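Local atomic coordinates of transcriptional regulator, TetR family (Myxococcus xanthus, PDB entry 5K7F), a protein that probably binds DNA as a TetR-family transcriptional regulator of alternative isovaleryl coenzyme A biosynthesis, responding to isovaleryl coenzyme A. Residues L63-M68 with A128-R133; S81-I86 with V90-A95; R98-L103 with K135-F140. All blocks are in the same frame, centred on the assembly; numbering follows the deposited sequence.

Contact 1. Residues L63-M68 with A128-R133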
loop_
_atom_site.group_PDB
_atom_site.type_symbol
_atom_site.label_atom_id
_atom_site.label_comp_id
_atom_site.label_asym_id
_atom_site.label_seq_id
_atom_site.Cartn_x
_atom_site.Cartn_y
_atom_site.Cartn_z
ATOM N N LEU A 63 -5.862 22.670 -4.382
ATOM C CA LEU A 63 -4.506 22.210 -4.087
ATOM C C LEU A 63 -4.400 20.695 -4.191
ATOM O O LEU A 63 -3.437 20.159 -4.753
ATOM C CB LEU A 63 -4.101 22.659 -2.682
ATOM C CG LEU A 63 -2.737 22.161 -2.188
ATOM C CD1 LEU A 63 -1.558 22.709 -3.015
ATOM C CD2 LEU A 63 -2.579 22.510 -0.725
ATOM N N LEU A 64 -5.342 19.985 -3.578
ATOM C CA LEU A 64 -5.283 18.526 -3.566
ATOM C C LEU A 64 -5.326 17.946 -4.987
ATOM O O LEU A 64 -4.498 17.098 -5.344
ATOM C CB LEU A 64 -6.415 17.991 -2.684
ATOM C CG LEU A 64 -6.490 16.487 -2.461
ATOM C CD1 LEU A 64 -5.137 15.996 -1.907
ATOM C CD2 LEU A 64 -7.621 16.145 -1.516
ATOM N N PHE A 65 -6.286 18.391 -5.810
ATOM C CA PHE A 65 -6.387 17.941 -7.204
ATOM C C PHE A 65 -5.123 18.275 -7.981
ATOM O O PHE A 65 -4.677 17.509 -8.846
ATOM C CB PHE A 65 -7.593 18.623 -7.839
ATOM C CG PHE A 65 -7.800 18.338 -9.299
ATOM C CD1 PHE A 65 -7.723 17.060 -9.801
ATOM C CD2 PHE A 65 -8.159 19.362 -10.151
ATOM C CE1 PHE A 65 -7.966 16.822 -11.126
ATOM C CE2 PHE A 65 -8.393 19.126 -11.473
ATOM C CZ PHE A 65 -8.309 17.855 -11.961
ATOM N N ALA A 66 -4.549 19.425 -7.696
ATOM C CA ALA A 66 -3.306 19.799 -8.353
ATOM C C ALA A 66 -2.181 18.829 -7.996
ATOM O O ALA A 66 -1.364 18.451 -8.859
ATOM C CB ALA A 66 -2.934 21.211 -7.934
ATOM N N ILE A 67 -2.073 18.478 -6.715
ATOM C CA ILE A 67 -1.004 17.559 -6.325
ATOM C C ILE A 67 -1.230 16.215 -6.995
ATOM O O ILE A 67 -0.284 15.627 -7.548
ATOM C CB ILE A 67 -0.882 17.434 -4.793
ATOM C CG1 ILE A 67 -0.412 18.748 -4.164
ATOM C CG2 ILE A 67 0.127 16.319 -4.399
ATOM C CD1 ILE A 67 -0.580 18.792 -2.660
ATOM N N MET A 68 -2.488 15.708 -6.975
ATOM C CA MET A 68 -2.758 14.412 -7.584
ATOM C C MET A 68 -2.510 14.433 -9.099
ATOM O O MET A 68 -1.948 13.487 -9.660
ATOM C CB MET A 68 -4.174 13.954 -7.187
ATOM C CG MET A 68 -4.290 13.735 -5.682
ATOM S SD MET A 68 -5.918 13.106 -5.173
ATOM C CE MET A 68 -5.761 11.454 -5.810
ATOM N N ALA A 128 -13.152 11.245 -10.594
ATOM C CA ALA A 128 -13.172 10.440 -11.809
ATOM C C ALA A 128 -12.072 10.859 -12.788
ATOM O O ALA A 128 -11.555 10.018 -13.532
ATOM C CB ALA A 128 -14.551 10.523 -12.471
ATOM N N PHE A 129 -11.697 12.137 -12.811
ATOM C CA PHE A 129 -10.646 12.570 -13.724
ATOM C C PHE A 129 -9.304 11.950 -13.326
ATOM O O PHE A 129 -8.588 11.412 -14.175
ATOM C CB PHE A 129 -10.574 14.095 -13.747
ATOM C CG PHE A 129 -9.519 14.651 -14.676
ATOM C CD1 PHE A 129 -8.240 14.868 -14.226
ATOM C CD2 PHE A 129 -9.816 14.962 -15.991
ATOM C CE1 PHE A 129 -7.266 15.373 -15.060
ATOM C CE2 PHE A 129 -8.843 15.469 -16.836
ATOM C CZ PHE A 129 -7.565 15.677 -16.363
ATOM N N ILE A 130 -8.991 11.947 -12.026
ATOM C CA ILE A 130 -7.778 11.279 -11.546
ATOM C C ILE A 130 -7.900 9.771 -11.713
ATOM O O ILE A 130 -6.934 9.101 -12.081
ATOM C CB ILE A 130 -7.500 11.630 -10.075
ATOM C CG1 ILE A 130 -7.280 13.133 -9.886
ATOM C CG2 ILE A 130 -6.309 10.818 -9.557
ATOM C CD1 ILE A 130 -6.019 13.704 -10.552
ATOM N N ASP A 131 -9.079 9.204 -11.410
ATOM C CA ASP A 131 -9.252 7.760 -11.555
ATOM C C ASP A 131 -8.989 7.329 -12.989
ATOM O O ASP A 131 -8.388 6.276 -13.227
ATOM C CB ASP A 131 -10.664 7.335 -11.139
ATOM C CG ASP A 131 -10.836 7.213 -9.623
ATOM O OD1 ASP A 131 -9.848 7.389 -8.877
ATOM O OD2 ASP A 131 -11.972 6.914 -9.176
ATOM N N ALA A 132 -9.432 8.123 -13.956
ATOM C CA ALA A 132 -9.194 7.785 -15.359
ATOM C C ALA A 132 -7.710 7.835 -15.692
ATOM O O ALA A 132 -7.203 6.991 -16.433
ATOM C CB ALA A 132 -9.969 8.725 -16.278
ATOM N N ARG A 133 -6.987 8.790 -15.118
ATOM C CA ARG A 133 -5.555 8.828 -15.357
ATOM C C ARG A 133 -4.876 7.621 -14.725
ATOM O O ARG A 133 -4.011 6.982 -15.344
ATOM C CB ARG A 133 -4.979 10.131 -14.817
ATOM C CG ARG A 133 -5.498 11.391 -15.535
ATOM C CD ARG A 133 -4.652 12.623 -15.220
ATOM N NE ARG A 133 -3.349 12.529 -15.874
ATOM C CZ ARG A 133 -2.344 13.390 -15.728
ATOM N NH1 ARG A 133 -2.450 14.453 -14.940
ATOM N NH2 ARG A 133 -1.209 13.177 -16.354
#
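Helix 60-83, which in a TetR-type fold leads from the DNA-binding head into the C-terminal domain, sets its Phe65 and Met68 against Phe129 and Ile130 of helix 125-150. The two short segments run nearly parallel, their N-to-C directions 8° apart and their axes 10.9 Å from each other, so side chains have to span the gap.

Ile130 stands at the centre and uses both of its branches. Its CD1 touches the edge of the Phe65 ring at CE1, 3.7 Å away, and also rests 3.8 Å from Met68 CB. Its other branch, CG2, receives Met68 CE at 3.8 Å; the methionine chain is extended as far as SD and then bends, which brings the terminal methyl to that branch. This is apolar contact, with no hydrogen bond between the segments.

The place in the fold is the early part of the connecting helix, just after the predicted helix-turn-helix (38-57), and Met68 packs on Leu116 of helix 110-117 as well. Phe65 reaches helix 125-150 because CG lies anti to the backbone N (chi1 176°). Its CE1 and CZ edge meets Phe129 CD1, with CE1 at 3.7 Å, while the ring planes stand 81° apart and the centroids 5.7 Å. Beyond this apolar patch, Arg133 forms a salt bridge through NH2 to Asp73 of helix 60-83.

Contact 2. Residues S81-I86 with V90-A95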
loop_
_atom_site.group_PDB
_atom_site.type_symbol
_atom_site.label_atom_id
_atom_site.label_comp_id
_atom_site.label_asym_id
_atom_site.label_seq_id
_atom_site.Cartn_x
_atom_site.Cartn_y
_atom_site.Cartn_z
ATOM N N SER A 81 7.345 7.658 -20.134
ATOM C CA SER A 81 8.095 8.212 -21.255
ATOM C C SER A 81 9.451 7.548 -21.376
ATOM O O SER A 81 10.054 7.587 -22.448
ATOM C CB SER A 81 8.229 9.716 -21.097
ATOM O OG SER A 81 8.990 10.068 -19.949
ATOM N N ARG A 82 9.904 6.891 -20.315
ATOM C CA ARG A 82 11.185 6.230 -20.295
ATOM C C ARG A 82 11.116 4.798 -20.795
ATOM O O ARG A 82 12.166 4.244 -21.126
ATOM C CB ARG A 82 11.769 6.255 -18.884
ATOM C CG ARG A 82 11.749 7.622 -18.140
ATOM C CD ARG A 82 12.819 8.568 -18.591
ATOM N NE ARG A 82 12.649 9.849 -17.913
ATOM C CZ ARG A 82 13.427 10.897 -18.099
ATOM N NH1 ARG A 82 14.455 10.823 -18.939
ATOM N NH2 ARG A 82 13.167 12.024 -17.446
ATOM N N VAL A 83 9.921 4.172 -20.855
ATOM C CA VAL A 83 9.862 2.734 -21.118
ATOM C C VAL A 83 8.917 2.395 -22.260
ATOM O O VAL A 83 8.938 1.266 -22.768
ATOM C CB VAL A 83 9.459 1.942 -19.853
ATOM C CG1 VAL A 83 10.424 2.214 -18.678
ATOM C CG2 VAL A 83 7.980 2.207 -19.432
ATOM N N GLN A 84 8.074 3.337 -22.673
ATOM C CA GLN A 84 6.939 2.952 -23.511
ATOM C C GLN A 84 7.366 2.445 -24.891
ATOM O O GLN A 84 6.603 1.705 -25.520
ATOM C CB GLN A 84 5.951 4.113 -23.656
ATOM C CG GLN A 84 6.498 5.300 -24.408
ATOM C CD GLN A 84 5.697 6.561 -24.177
ATOM O OE1 GLN A 84 4.720 6.558 -23.431
ATOM N NE2 GLN A 84 6.130 7.660 -24.794
ATOM N N ASP A 85 8.567 2.777 -25.344
ATOM C CA ASP A 85 9.089 2.349 -26.631
ATOM C C ASP A 85 9.826 1.011 -26.580
ATOM O O ASP A 85 10.305 0.560 -27.625
ATOM C CB ASP A 85 10.052 3.416 -27.194
ATOM C CG ASP A 85 9.416 4.799 -27.320
ATOM O OD1 ASP A 85 8.511 4.982 -28.165
ATOM O OD2 ASP A 85 9.852 5.721 -26.595
ATOM N N ILE A 86 9.969 0.381 -25.411
ATOM C CA ILE A 86 10.655 -0.903 -25.328
ATOM C C ILE A 86 9.727 -1.969 -25.893
ATOM O O ILE A 86 8.613 -2.171 -25.391
ATOM C CB ILE A 86 11.066 -1.213 -23.880
ATOM C CG1 ILE A 86 11.997 -0.133 -23.355
ATOM C CG2 ILE A 86 11.728 -2.571 -23.764
ATOM C CD1 ILE A 86 12.229 -0.222 -21.875
ATOM N N VAL A 90 8.620 -8.128 -21.501
ATOM C CA VAL A 90 9.253 -8.374 -20.210
ATOM C C VAL A 90 10.359 -7.356 -19.937
ATOM O O VAL A 90 10.478 -6.859 -18.807
ATOM C CB VAL A 90 9.744 -9.832 -20.084
ATOM C CG1 VAL A 90 11.068 -10.091 -20.741
ATOM C CG2 VAL A 90 9.810 -10.198 -18.586
ATOM N N GLU A 91 11.144 -6.969 -20.962
ATOM C CA GLU A 91 12.114 -5.892 -20.768
ATOM C C GLU A 91 11.410 -4.600 -20.387
ATOM O O GLU A 91 11.893 -3.849 -19.527
ATOM C CB GLU A 91 12.930 -5.659 -22.048
ATOM C CG GLU A 91 13.906 -6.767 -22.440
ATOM C CD GLU A 91 14.768 -6.398 -23.668
ATOM O OE1 GLU A 91 14.772 -5.210 -24.106
ATOM O OE2 GLU A 91 15.431 -7.313 -24.199
ATOM N N ARG A 92 10.262 -4.353 -20.968
ATOM C CA ARG A 92 9.492 -3.169 -20.638
ATOM C C ARG A 92 8.999 -3.194 -19.168
ATOM O O ARG A 92 9.114 -2.239 -18.441
ATOM C CB ARG A 92 8.322 -3.035 -21.584
ATOM C CG ARG A 92 7.633 -1.733 -21.540
ATOM C CD ARG A 92 6.880 -1.453 -22.823
ATOM N NE ARG A 92 5.684 -2.151 -22.897
ATOM C CZ ARG A 92 5.394 -3.090 -23.780
ATOM N NH1 ARG A 92 6.246 -3.419 -24.670
ATOM N NH2 ARG A 92 4.271 -3.706 -23.702
ATOM N N LEU A 93 8.484 -4.343 -18.739
ATOM C CA LEU A 93 8.011 -4.450 -17.357
ATOM C C LEU A 93 9.168 -4.306 -16.366
ATOM O O LEU A 93 9.031 -3.636 -15.327
ATOM C CB LEU A 93 7.307 -5.789 -17.178
ATOM C CG LEU A 93 5.867 -5.820 -17.701
ATOM C CD1 LEU A 93 5.476 -7.244 -17.897
ATOM C CD2 LEU A 93 4.947 -5.069 -16.741
ATOM N N ARG A 94 10.339 -4.887 -16.700
ATOM C CA ARG A 94 11.503 -4.778 -15.818
ATOM C C ARG A 94 11.969 -3.323 -15.688
ATOM O O ARG A 94 12.274 -2.848 -14.581
ATOM C CB ARG A 94 12.662 -5.621 -16.353
ATOM C CG ARG A 94 12.433 -7.094 -16.276
ATOM C CD ARG A 94 13.626 -7.889 -16.822
ATOM N NE ARG A 94 13.349 -9.314 -16.831
ATOM C CZ ARG A 94 13.678 -10.148 -17.819
ATOM N NH1 ARG A 94 14.313 -9.701 -18.898
ATOM N NH2 ARG A 94 13.355 -11.430 -17.728
ATOM N N ALA A 95 11.977 -2.603 -16.796
ATOM C CA ALA A 95 12.365 -1.192 -16.765
ATOM C C ALA A 95 11.308 -0.350 -16.068
ATOM O O ALA A 95 11.656 0.580 -15.325
ATOM C CB ALA A 95 12.622 -0.672 -18.178
#
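Arg92 of helix 89-105 lies along the turn that follows helix 60-83, touching Val83 and Ile86 with successive atoms of its long side chain. The chain starts at CB, which sits 4.0 Å from Ile86 CB in an apolar approach. CG leaves anti to the backbone N and comes 3.5 Å from Val83 O. CD then lies close to two carbonyl oxygens, with Ile86 O at 3.2 Å and Val83 O at 3.4 Å. There the chain bends (chi3 78°), turning the guanidinium so that NH1 faces back to the turn. NH1 donates to Ile86 O over 2.8 Å with an N-H...O angle of 159°. The acceptor lies near the guanidinium plane, at its edge, and NH1 approaches nearly in line with the carbonyl bond, the C=O...N angle being 161°.

Both carbonyls belong to the type I beta turn from Val83 to Ile86, part of the short connection between helices 60-83 and 89-105, but the arginine bonds to Ile86 O alone. Val83 O accepts the turn's own bond from Ile86 N, at 3.0 Å, while the arginine's methylenes lie beside it. At the other end of the guanidinium, NH2 bonds Gln147 OE1 of helix 125-150, so the two nitrogens link the turn to a third helix. Replacing Arg92 with leucine would probably leave Ile86 O and Gln147 OE1 without these donors and remove the polar link between the turn and helix 125-150.

One turn of helix further along, Ala95 CB receives two apolar ends: Ile86 CD1 at 3.7 Å and Val83 CG1, also at 3.7 Å. Ile86 CG2, meanwhile, packs against the helix backbone at Arg92 N.

Contact 3. Residues R98-L103 with K135-F140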
loop_
_atom_site.group_PDB
_atom_site.type_symbol
_atom_site.label_atom_id
_atom_site.label_comp_id
_atom_site.label_asym_id
_atom_site.label_seq_id
_atom_site.Cartn_x
_atom_site.Cartn_y
_atom_site.Cartn_z
ATOM N N ARG A 98 11.617 -0.782 -12.273
ATOM C CA ARG A 98 12.758 -0.058 -11.724
ATOM C C ARG A 98 12.481 1.451 -11.679
ATOM O O ARG A 98 12.624 2.082 -10.618
ATOM C CB ARG A 98 14.012 -0.383 -12.523
ATOM C CG ARG A 98 15.291 0.244 -11.978
ATOM C CD ARG A 98 16.488 -0.205 -12.807
ATOM N NE ARG A 98 17.794 0.118 -12.212
ATOM C CZ ARG A 98 18.430 -0.603 -11.285
ATOM N NH1 ARG A 98 17.901 -1.719 -10.751
ATOM N NH2 ARG A 98 19.627 -0.204 -10.891
ATOM N N HIS A 99 11.998 2.022 -12.782
ATOM C CA HIS A 99 11.656 3.451 -12.771
ATOM C C HIS A 99 10.588 3.793 -11.730
ATOM O O HIS A 99 10.673 4.833 -11.058
ATOM C CB HIS A 99 11.206 3.878 -14.163
ATOM C CG HIS A 99 12.352 4.073 -15.143
ATOM N ND1 HIS A 99 13.293 5.069 -15.015
ATOM C CD2 HIS A 99 12.722 3.352 -16.230
ATOM C CE1 HIS A 99 14.173 4.979 -16.003
ATOM N NE2 HIS A 99 13.845 3.947 -16.765
ATOM N N ASN A 100 9.553 2.944 -11.593
ATOM C CA ASN A 100 8.495 3.212 -10.614
ATOM C C ASN A 100 9.042 3.191 -9.173
ATOM O O ASN A 100 8.627 3.983 -8.324
ATOM C CB ASN A 100 7.376 2.191 -10.803
ATOM C CG ASN A 100 6.033 2.627 -10.273
ATOM O OD1 ASN A 100 5.023 2.178 -10.802
ATOM N ND2 ASN A 100 5.996 3.473 -9.253
ATOM N N ILE A 101 9.968 2.280 -8.867
ATOM C CA ILE A 101 10.503 2.218 -7.517
ATOM C C ILE A 101 11.290 3.482 -7.216
ATOM O O ILE A 101 11.247 4.021 -6.100
ATOM C CB ILE A 101 11.368 0.957 -7.342
ATOM C CG1 ILE A 101 10.502 -0.292 -7.313
ATOM C CG2 ILE A 101 12.189 1.007 -6.023
ATOM C CD1 ILE A 101 11.258 -1.585 -7.512
ATOM N N LEU A 102 12.019 3.964 -8.205
ATOM C CA LEU A 102 12.737 5.223 -8.032
ATOM C C LEU A 102 11.757 6.384 -7.824
ATOM O O LEU A 102 11.939 7.211 -6.928
ATOM C CB LEU A 102 13.689 5.465 -9.223
ATOM C CG LEU A 102 14.839 4.440 -9.463
ATOM C CD1 LEU A 102 15.613 4.765 -10.717
ATOM C CD2 LEU A 102 15.729 4.276 -8.233
ATOM N N LEU A 103 10.708 6.479 -8.634
ATOM C CA LEU A 103 9.717 7.534 -8.410
ATOM C C LEU A 103 9.138 7.517 -6.984
ATOM O O LEU A 103 8.864 8.569 -6.399
ATOM C CB LEU A 103 8.594 7.394 -9.438
ATOM C CG LEU A 103 7.358 8.256 -9.218
ATOM C CD1 LEU A 103 7.671 9.699 -9.345
ATOM C CD2 LEU A 103 6.266 7.902 -10.220
ATOM N N LYS A 135 -6.069 4.763 -14.316
ATOM C CA LYS A 135 -6.403 3.541 -15.041
ATOM C C LYS A 135 -5.585 3.396 -16.318
ATOM O O LYS A 135 -5.365 2.267 -16.774
ATOM C CB LYS A 135 -7.896 3.498 -15.380
ATOM C CG LYS A 135 -8.289 2.233 -16.159
ATOM C CD LYS A 135 -9.794 2.162 -16.438
ATOM C CE LYS A 135 -10.159 0.844 -17.114
ATOM N NZ LYS A 135 -9.668 0.750 -18.508
ATOM N N LYS A 136 -5.156 4.498 -16.923
ATOM C CA LYS A 136 -4.265 4.414 -18.083
ATOM C C LYS A 136 -2.944 3.728 -17.727
ATOM O O LYS A 136 -2.423 2.939 -18.516
ATOM C CB LYS A 136 -4.032 5.790 -18.671
ATOM C CG LYS A 136 -5.266 6.348 -19.408
ATOM C CD LYS A 136 -4.896 7.387 -20.463
ATOM C CE LYS A 136 -6.050 8.349 -20.743
ATOM N NZ LYS A 136 -6.090 9.502 -19.769
ATOM N N TYR A 137 -2.407 3.984 -16.530
ATOM C CA TYR A 137 -1.205 3.273 -16.099
ATOM C C TYR A 137 -1.463 1.781 -15.911
ATOM O O TYR A 137 -0.678 0.937 -16.368
ATOM C CB TYR A 137 -0.666 3.916 -14.812
ATOM C CG TYR A 137 0.712 3.407 -14.430
ATOM C CD1 TYR A 137 1.797 3.591 -15.274
ATOM C CD2 TYR A 137 0.932 2.766 -13.229
ATOM C CE1 TYR A 137 3.080 3.106 -14.954
ATOM C CE2 TYR A 137 2.190 2.288 -12.886
ATOM C CZ TYR A 137 3.275 2.479 -13.756
ATOM O OH TYR A 137 4.542 2.021 -13.443
ATOM N N VAL A 138 -2.550 1.433 -15.212
ATOM C CA VAL A 138 -2.889 0.030 -15.020
ATOM C C VAL A 138 -3.068 -0.662 -16.368
ATOM O O VAL A 138 -2.612 -1.799 -16.560
ATOM C CB VAL A 138 -4.152 -0.119 -14.147
ATOM C CG1 VAL A 138 -4.575 -1.580 -14.058
ATOM C CG2 VAL A 138 -3.918 0.391 -12.748
ATOM N N ASP A 139 -3.732 0.017 -17.325
ATOM C CA ASP A 139 -3.922 -0.555 -18.661
ATOM C C ASP A 139 -2.582 -0.878 -19.309
ATOM O O ASP A 139 -2.415 -1.916 -19.971
ATOM C CB ASP A 139 -4.687 0.427 -19.561
ATOM C CG ASP A 139 -6.151 0.592 -19.188
ATOM O OD1 ASP A 139 -6.696 -0.203 -18.394
ATOM O OD2 ASP A 139 -6.759 1.547 -19.716
ATOM N N PHE A 140 -1.630 0.045 -19.181
ATOM C CA PHE A 140 -0.298 -0.166 -19.715
ATOM C C PHE A 140 0.346 -1.406 -19.118
ATOM O O PHE A 140 0.916 -2.229 -19.843
ATOM C CB PHE A 140 0.537 1.071 -19.432
ATOM C CG PHE A 140 1.990 0.977 -19.907
ATOM C CD1 PHE A 140 2.348 1.309 -21.200
ATOM C CD2 PHE A 140 3.000 0.563 -19.034
ATOM C CE1 PHE A 140 3.698 1.267 -21.608
ATOM C CE2 PHE A 140 4.327 0.514 -19.434
ATOM C CZ PHE A 140 4.675 0.829 -20.722
#
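Asn100 and Tyr137 give the closest CA pair of these two helical segments, 11.1 Å apart, a spacing too wide for backbone contact. Each residue points its CB toward the partner helix, and these two side chains alone span the distance, bridging helices 89-105 and 125-150 in the buried interior of the all-helical C-terminal domain of the TetR-type fold. Both residues are buried, and the two segments together bury just 67 Å², both sides summed.

Tyr137 extends its ring across the gap because CG is anti to the backbone N (chi1 -170°). Phe75 and Val79 of helix 60-83 and Leu167 of helix 159-171 pack on this tyrosine, while Asn100 also touches Phe75, Phe166 and Val170. A polar pair thus sits among largely apolar neighbours, its hydroxyl and amide oxygen joined by one hydrogen bond.

The phenol is the donor and the amide oxygen the acceptor. The amide and ring planes are turned 67° against each other, with OD1 at the ring edge near its plane, 3.5 Å from Tyr137 CE2. The hydroxyl oxygen sits above the carbonyl plane, 36° out of it, at a Tyr137 OH to Asn100 OD1 distance of 2.7 Å.

In the fold
From the N terminus, the chain passes the predicted helix-turn-helix and enters helix 60-83, where contact 1 opens. Contact 2 closes first: only a few residues separate 81-86 from 90-95, and this loop falls within the span of contact 1. Contact 3 opens at 98-103, before 128-133 completes contact 1, and closes at 135-140, so contacts 1 and 3 cross. Contact 1 joins the head-proximal part of helix 60-83 to helix 125-150, contact 2 the end of helix 60-83 and its following turn to the start of helix 89-105, and contact 3 helices 89-105 and 125-150. Contacts 2 and 3, in series along the chain, touch in space, with Val83 CG1 3.5 Å from His99 CD2.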